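Long-range contact in putative methyltransferase from antibiotic biosynthesis pathway (Anabaena variabilis ATCC 29413, PDB 3EGE), which probably transfers methyl groups from S-adenosylmethionine to an acceptor substrate, as other members of the methyltransferase superfamily do: residues 126-137 against 248-257. Residues are numbered along the deposited sequence; the frame is centred on the assembly and turned at random.
Sequences IVLLTFDIRLAQ and IDIGYRFIYT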
ATOM      1  N   ILE A 126      -0.531   2.054 -15.723  1.00 66.52           N
ATOM      2  CA  ILE A 126       0.217   2.174 -14.493  1.00 67.77           C
ATOM      3  C   ILE A 126      -0.882   2.305 -13.416  1.00 68.06           C
ATOM      4  O   ILE A 126      -1.765   3.154 -13.551  1.00 68.88           O
ATOM      5  CB  ILE A 126       1.185   3.388 -14.525  1.00 67.88           C
ATOM      6  CG1 ILE A 126       2.250   3.200 -15.637  1.00 69.01           C
ATOM      7  CG2 ILE A 126       1.867   3.548 -13.182  1.00 65.74           C
ATOM      8  CD1 ILE A 126       3.206   4.391 -15.818  1.00 68.14           C
ATOM      9  N   VAL A 127      -0.868   1.409 -12.431  1.00 67.32           N
ATOM     10  CA  VAL A 127      -1.827   1.388 -11.331  1.00 67.94           C
ATOM     11  C   VAL A 127      -1.045   1.541 -10.006  1.00 68.15           C
ATOM     12  O   VAL A 127      -0.294   0.661  -9.628  1.00 66.24           O
ATOM     13  CB  VAL A 127      -2.644   0.055 -11.316  1.00 68.36           C
ATOM     14  CG1 VAL A 127      -3.686   0.041 -10.143  1.00 65.74           C
ATOM     15  CG2 VAL A 127      -3.326  -0.181 -12.673  1.00 67.37           C
ATOM     16  N   LEU A 128      -1.235   2.665  -9.316  1.00 69.14           N
ATOM     17  CA  LEU A 128      -0.570   2.939  -8.033  1.00 69.22           C
ATOM     18  C   LEU A 128      -1.603   2.958  -6.903  1.00 68.85           C
ATOM     19  O   LEU A 128      -2.552   3.693  -7.004  1.00 68.56           O
ATOM     20  CB  LEU A 128       0.147   4.309  -8.091  1.00 69.04           C
ATOM     21  CG  LEU A 128       1.102   4.562  -9.280  1.00 70.16           C
ATOM     22  CD1 LEU A 128       1.747   5.972  -9.190  1.00 67.94           C
ATOM     23  CD2 LEU A 128       2.179   3.492  -9.383  1.00 68.01           C
ATOM     24  N   LEU A 129      -1.444   2.116  -5.875  1.00 69.22           N
ATOM     25  CA  LEU A 129      -2.263   2.204  -4.655  1.00 68.78           C
ATOM     26  C   LEU A 129      -1.374   3.032  -3.738  1.00 68.55           C
ATOM     27  O   LEU A 129      -0.283   2.598  -3.350  1.00 67.76           O
ATOM     28  CB  LEU A 129      -2.626   0.872  -3.996  1.00 69.06           C
ATOM     29  CG  LEU A 129      -3.498   0.996  -2.715  1.00 70.07           C
ATOM     30  CD1 LEU A 129      -4.800   1.805  -2.947  1.00 67.31           C
ATOM     31  CD2 LEU A 129      -3.834  -0.363  -2.095  1.00 68.12           C
ATOM     32  N   THR A 130      -1.859   4.236  -3.430  1.00 67.84           N
ATOM     33  CA  THR A 130      -1.139   5.230  -2.645  1.00 66.07           C
ATOM     34  C   THR A 130      -2.114   5.886  -1.664  1.00 65.32           C
ATOM     35  O   THR A 130      -3.205   5.376  -1.427  1.00 64.93           O
ATOM     36  CB  THR A 130      -0.441   6.252  -3.606  1.00 65.95           C
ATOM     37  OG1 THR A 130       0.384   7.161  -2.872  1.00 62.40           O
ATOM     38  CG2 THR A 130      -1.468   7.015  -4.465  1.00 63.32           C
ATOM     39  N   PHE A 131      -1.703   6.999  -1.082  1.00 65.56           N
ATOM     40  CA  PHE A 131      -2.500   7.694  -0.109  1.00 65.70           C
ATOM     41  C   PHE A 131      -2.139   9.179   0.036  1.00 66.12           C
ATOM     42  O   PHE A 131      -1.057   9.642  -0.369  1.00 65.35           O
ATOM     43  CB  PHE A 131      -2.300   7.022   1.280  1.00 65.82           C
ATOM     44  CG  PHE A 131      -0.890   7.147   1.807  1.00 63.63           C
ATOM     45  CD1 PHE A 131       0.093   6.241   1.415  1.00 70.96           C
ATOM     46  CD2 PHE A 131      -0.527   8.200   2.632  1.00 68.16           C
ATOM     47  CE1 PHE A 131       1.415   6.370   1.853  1.00 67.84           C
ATOM     48  CE2 PHE A 131       0.793   8.340   3.084  1.00 64.54           C
ATOM     49  CZ  PHE A 131       1.765   7.426   2.692  1.00 68.26           C
ATOM     50  N   ASP A 132      -3.074   9.876   0.680  1.00 66.19           N
ATOM     51  CA  ASP A 132      -2.902  11.217   1.171  1.00 63.97           C
ATOM     52  C   ASP A 132      -3.716  11.341   2.491  1.00 63.64           C
ATOM     53  O   ASP A 132      -4.946  11.474   2.478  1.00 63.54           O
ATOM     54  CB  ASP A 132      -3.329  12.231   0.140  1.00 65.05           C
ATOM     55  CG  ASP A 132      -3.030  13.647   0.563  1.00 64.37           C
ATOM     56  OD1 ASP A 132      -2.618  13.868   1.738  1.00 61.63           O
ATOM     57  OD2 ASP A 132      -3.206  14.528  -0.290  1.00 62.62           O
ATOM     58  N   ILE A 133      -3.001  11.339   3.614  1.00 63.59           N
ATOM     59  CA  ILE A 133      -3.612  11.456   4.953  1.00 63.27           C
ATOM     60  C   ILE A 133      -4.439  12.770   5.126  1.00 62.86           C
ATOM     61  O   ILE A 133      -5.415  12.795   5.880  1.00 62.31           O
ATOM     62  CB  ILE A 133      -2.522  11.317   6.084  1.00 63.00           C
ATOM     63  CG1 ILE A 133      -3.141  10.868   7.415  1.00 66.31           C
ATOM     64  CG2 ILE A 133      -1.746  12.636   6.253  1.00 56.33           C
ATOM     65  CD1 ILE A 133      -3.733   9.521   7.415  1.00 67.01           C
ATOM     66  N   ARG A 134      -4.049  13.823   4.395  1.00 63.21           N
ATOM     67  CA  ARG A 134      -4.758  15.106   4.338  1.00 64.14           C
ATOM     68  C   ARG A 134      -6.206  14.981   3.835  1.00 64.59           C
ATOM     69  O   ARG A 134      -7.011  15.898   4.075  1.00 63.97           O
ATOM     70  CB  ARG A 134      -3.984  16.148   3.470  1.00 64.16           C
ATOM     71  CG  ARG A 134      -2.668  16.679   4.095  1.00 68.43           C
ATOM     72  CD  ARG A 134      -1.698  17.371   3.106  1.00 63.70           C
ATOM     73  NE  ARG A 134      -1.125  16.280   2.397  1.00 76.00           N
ATOM     74  CZ  ARG A 134       0.108  15.778   2.476  1.00 71.50           C
ATOM     75  NH1 ARG A 134       1.131  16.369   3.073  1.00 70.95           N
ATOM     76  NH2 ARG A 134       0.319  14.693   1.788  1.00 73.72           N
ATOM     77  N   LEU A 135      -6.506  13.892   3.103  1.00 65.65           N
ATOM     78  CA  LEU A 135      -7.851  13.595   2.568  1.00 65.82           C
ATOM     79  C   LEU A 135      -8.661  12.641   3.446  1.00 66.90           C
ATOM     80  O   LEU A 135      -9.850  12.422   3.171  1.00 66.70           O
ATOM     81  CB  LEU A 135      -7.730  12.975   1.179  1.00 66.54           C
ATOM     82  CG  LEU A 135      -7.006  13.797   0.109  1.00 64.95           C
ATOM     83  CD1 LEU A 135      -6.818  12.941  -1.145  1.00 56.45           C
ATOM     84  CD2 LEU A 135      -7.786  15.061  -0.148  1.00 56.36           C
ATOM     85  N   ALA A 136      -8.030  12.087   4.490  1.00 66.19           N
ATOM     86  CA  ALA A 136      -8.690  11.179   5.401  1.00 66.11           C
ATOM     87  C   ALA A 136      -9.681  11.909   6.345  1.00 68.44           C
ATOM     88  O   ALA A 136      -9.561  13.122   6.651  1.00 68.21           O
ATOM     89  CB  ALA A 136      -7.651  10.384   6.216  1.00 63.38           C
ATOM     90  N   GLN A 137     -10.683  11.149   6.764  1.00 69.83           N
ATOM     91  CA  GLN A 137     -11.617  11.597   7.755  1.00 72.15           C
ATOM     92  C   GLN A 137     -10.986  11.296   9.133  1.00 71.82           C
ATOM     93  O   GLN A 137     -10.011  10.538   9.228  1.00 71.69           O
ATOM     94  CB  GLN A 137     -12.994  10.964   7.537  1.00 73.03           C
ATOM     95  CG  GLN A 137     -13.164   9.491   7.828  1.00 74.63           C
ATOM     96  CD  GLN A 137     -14.519   8.996   7.296  1.00 75.29           C
ATOM     97  OE1 GLN A 137     -14.636   8.591   6.133  1.00 83.00           O
ATOM     98  NE2 GLN A 137     -15.558   9.091   8.129  1.00 81.94           N
ATOM     99  N   ILE A 248     -14.754   2.982   5.524  1.00 74.94           N
ATOM    100  CA  ILE A 248     -14.286   4.326   5.883  1.00 75.22           C
ATOM    101  C   ILE A 248     -13.183   4.827   4.935  1.00 73.79           C
ATOM    102  O   ILE A 248     -12.421   4.028   4.395  1.00 73.45           O
ATOM    103  CB  ILE A 248     -13.756   4.331   7.359  1.00 74.98           C
ATOM    104  CG1 ILE A 248     -13.761   5.746   7.939  1.00 77.35           C
ATOM    105  CG2 ILE A 248     -12.377   3.671   7.471  1.00 71.72           C
ATOM    106  CD1 ILE A 248     -13.435   5.806   9.433  1.00 76.25           C
ATOM    107  N   ASP A 249     -13.113   6.147   4.755  1.00 72.54           N
ATOM    108  CA  ASP A 249     -12.092   6.761   3.930  1.00 72.10           C
ATOM    109  C   ASP A 249     -10.953   7.250   4.808  1.00 71.40           C
ATOM    110  O   ASP A 249     -11.111   8.219   5.527  1.00 70.94           O
ATOM    111  CB  ASP A 249     -12.631   7.936   3.093  1.00 71.50           C
ATOM    112  CG  ASP A 249     -11.598   8.452   2.065  1.00 71.48           C
ATOM    113  OD1 ASP A 249     -10.478   7.916   1.951  1.00 70.74           O
ATOM    114  OD2 ASP A 249     -11.904   9.397   1.354  1.00 72.34           O
ATOM    115  N   ILE A 250      -9.799   6.603   4.688  1.00 72.13           N
ATOM    116  CA  ILE A 250      -8.585   6.986   5.421  1.00 72.47           C
ATOM    117  C   ILE A 250      -7.525   7.523   4.435  1.00 69.72           C
ATOM    118  O   ILE A 250      -6.323   7.492   4.714  1.00 68.80           O
ATOM    119  CB  ILE A 250      -8.081   5.828   6.316  1.00 73.09           C
ATOM    120  CG1 ILE A 250      -9.265   5.199   7.086  1.00 76.52           C
ATOM    121  CG2 ILE A 250      -7.034   6.332   7.363  1.00 73.15           C
ATOM    122  CD1 ILE A 250      -8.879   3.985   7.921  1.00 77.44           C
ATOM    123  N   GLY A 251      -8.000   8.095   3.322  1.00 68.29           N
ATOM    124  CA  GLY A 251      -7.150   8.706   2.324  1.00 69.03           C
ATOM    125  C   GLY A 251      -6.428   7.785   1.355  1.00 69.11           C
ATOM    126  O   GLY A 251      -5.547   8.256   0.650  1.00 67.84           O
ATOM    127  N   TYR A 252      -6.794   6.498   1.302  1.00 69.47           N
ATOM    128  CA  TYR A 252      -6.184   5.576   0.337  1.00 70.58           C
ATOM    129  C   TYR A 252      -6.809   5.835  -1.030  1.00 70.11           C
ATOM    130  O   TYR A 252      -8.046   5.972  -1.156  1.00 66.67           O
ATOM    131  CB  TYR A 252      -6.319   4.117   0.751  1.00 72.51           C
ATOM    132  CG  TYR A 252      -5.524   3.788   1.991  1.00 71.17           C
ATOM    133  CD1 TYR A 252      -6.089   3.979   3.280  1.00 73.73           C
ATOM    134  CD2 TYR A 252      -4.218   3.321   1.896  1.00 68.18           C
ATOM    135  CE1 TYR A 252      -5.367   3.680   4.464  1.00 77.63           C
ATOM    136  CE2 TYR A 252      -3.456   2.997   3.070  1.00 74.34           C
ATOM    137  CZ  TYR A 252      -4.044   3.185   4.363  1.00 80.00           C
ATOM    138  OH  TYR A 252      -3.353   2.909   5.542  1.00 78.68           O
ATOM    139  N   ARG A 253      -5.929   5.900  -2.036  1.00 70.40           N
ATOM    140  CA  ARG A 253      -6.296   6.264  -3.399  1.00 70.11           C
ATOM    141  C   ARG A 253      -5.539   5.456  -4.460  1.00 70.29           C
ATOM    142  O   ARG A 253      -4.329   5.228  -4.336  1.00 68.53           O
ATOM    143  CB  ARG A 253      -5.911   7.735  -3.636  1.00 69.52           C
ATOM    144  CG  ARG A 253      -6.626   8.777  -2.803  1.00 70.94           C
ATOM    145  CD  ARG A 253      -8.057   9.006  -3.316  1.00 67.87           C
ATOM    146  NE  ARG A 253      -8.763   9.985  -2.510  1.00 65.75           N
ATOM    147  CZ  ARG A 253      -9.283   9.786  -1.293  1.00 67.01           C
ATOM    148  NH1 ARG A 253      -9.199   8.630  -0.684  1.00 71.53           N
ATOM    149  NH2 ARG A 253      -9.894  10.776  -0.667  1.00 66.31           N
ATOM    150  N   PHE A 254      -6.264   5.044  -5.503  1.00 71.32           N
ATOM    151  CA  PHE A 254      -5.638   4.476  -6.696  1.00 71.36           C
ATOM    152  C   PHE A 254      -5.391   5.648  -7.643  1.00 72.35           C
ATOM    153  O   PHE A 254      -6.323   6.402  -7.928  1.00 71.70           O
ATOM    154  CB  PHE A 254      -6.501   3.429  -7.402  1.00 70.70           C
ATOM    155  CG  PHE A 254      -6.491   2.092  -6.739  1.00 69.90           C
ATOM    156  CD1 PHE A 254      -5.395   1.255  -6.878  1.00 68.00           C
ATOM    157  CD2 PHE A 254      -7.586   1.648  -5.986  1.00 75.22           C
ATOM    158  CE1 PHE A 254      -5.375  -0.025  -6.274  1.00 69.48           C
ATOM    159  CE2 PHE A 254      -7.571   0.371  -5.355  1.00 72.79           C
ATOM    160  CZ  PHE A 254      -6.466  -0.465  -5.510  1.00 68.70           C
ATOM    161  N   ILE A 255      -4.127   5.849  -8.025  1.00 73.65           N
ATOM    162  CA  ILE A 255      -3.734   6.781  -9.087  1.00 74.02           C
ATOM    163  C   ILE A 255      -3.419   5.841 -10.266  1.00 71.96           C
ATOM    164  O   ILE A 255      -2.689   4.851 -10.093  1.00 68.16           O
ATOM    165  CB  ILE A 255      -2.443   7.579  -8.806  1.00 73.80           C
ATOM    166  CG1 ILE A 255      -2.590   8.576  -7.676  1.00 78.33           C
ATOM    167  CG2 ILE A 255      -2.069   8.418 -10.014  1.00 75.87           C
ATOM    168  CD1 ILE A 255      -1.240   9.288  -7.445  1.00 77.64           C
ATOM    169  N   TYR A 256      -3.960   6.167 -11.443  1.00 71.18           N
ATOM    170  CA  TYR A 256      -3.770   5.352 -12.629  1.00 70.67           C
ATOM    171  C   TYR A 256      -3.877   6.117 -13.940  1.00 70.86           C
ATOM    172  O   TYR A 256      -4.629   7.091 -14.050  1.00 69.13           O
ATOM    173  CB  TYR A 256      -4.761   4.173 -12.645  1.00 70.87           C
ATOM    174  CG  TYR A 256      -6.209   4.603 -12.626  1.00 73.40           C
ATOM    175  CD1 TYR A 256      -6.848   4.899 -11.420  1.00 70.45           C
ATOM    176  CD2 TYR A 256      -6.952   4.719 -13.815  1.00 72.46           C
ATOM    177  CE1 TYR A 256      -8.194   5.303 -11.383  1.00 71.15           C
ATOM    178  CE2 TYR A 256      -8.308   5.129 -13.786  1.00 70.26           C
ATOM    179  CZ  TYR A 256      -8.916   5.421 -12.564  1.00 73.22           C
ATOM    180  OH  TYR A 256     -10.232   5.843 -12.505  1.00 75.13           O
ATOM    181  N   THR A 257      -3.112   5.644 -14.923  1.00 71.62           N
ATOM    182  CA  THR A 257      -3.142   6.185 -16.268  1.00 72.29           C
ATOM    183  C   THR A 257      -4.358   5.665 -17.049  1.00 75.17           C
ATOM    184  O   THR A 257      -4.886   4.573 -16.794  1.00 72.01           O
ATOM    185  CB  THR A 257      -1.882   5.855 -17.059  1.00 70.65           C
ATOM    186  OG1 THR A 257      -1.626   4.452 -16.952  1.00 70.39           O
ATOM    187  CG2 THR A 257      -0.696   6.635 -16.531  1.00 65.95           C
TER
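L129 and F254 face each other as an antiparallel non-hydrogen-bonded pair where strand 126-131, the last of the parallel strands in this Rossmann-like methyltransferase sheet, takes on the reversed strand 252-258. L129 CG, anti to the backbone N (chi1 -180°), carries CD1 over the middle of the F254 ring, 3.7 Å from its centroid, a CH-pi contact only 8° off the ring normal. L129 CB lies 3.7 Å from F254 CE1, while V127 CG1 reaches CD1 of the same ring. On the opposite face, covered by helix 158-169, T130 CG2 abuts I255 CG1 at 3.7 Å, and T130 OG1 is hydrogen-bonded to Q161. Paired backbone bonds join L128 to I255 and T130 to R253; at the far end T257 N still donates to I126 O, but I126 N donates to T257 OG1 (2.9 Å, 174°) rather than to a carbonyl.

From within its strand R253 bends back at chi2 and meets D249, in the loop before it, end-on, NH1 to OD1 and NH2 to OD2, a salt bridge that fixes the rotation of the carboxylate. L135 comes obliquely to this guanidinium, its CB 3.6 Å from R253 NH2. D249 OD1 also accepts from G251 N, closing an Asx turn. Q137 extends past I248, its CD 3.4 Å from I248 CG1, and Q137 OE1 accepts from D249 N at 3.2 Å, the donor well above the plane of the side-chain carbonyl.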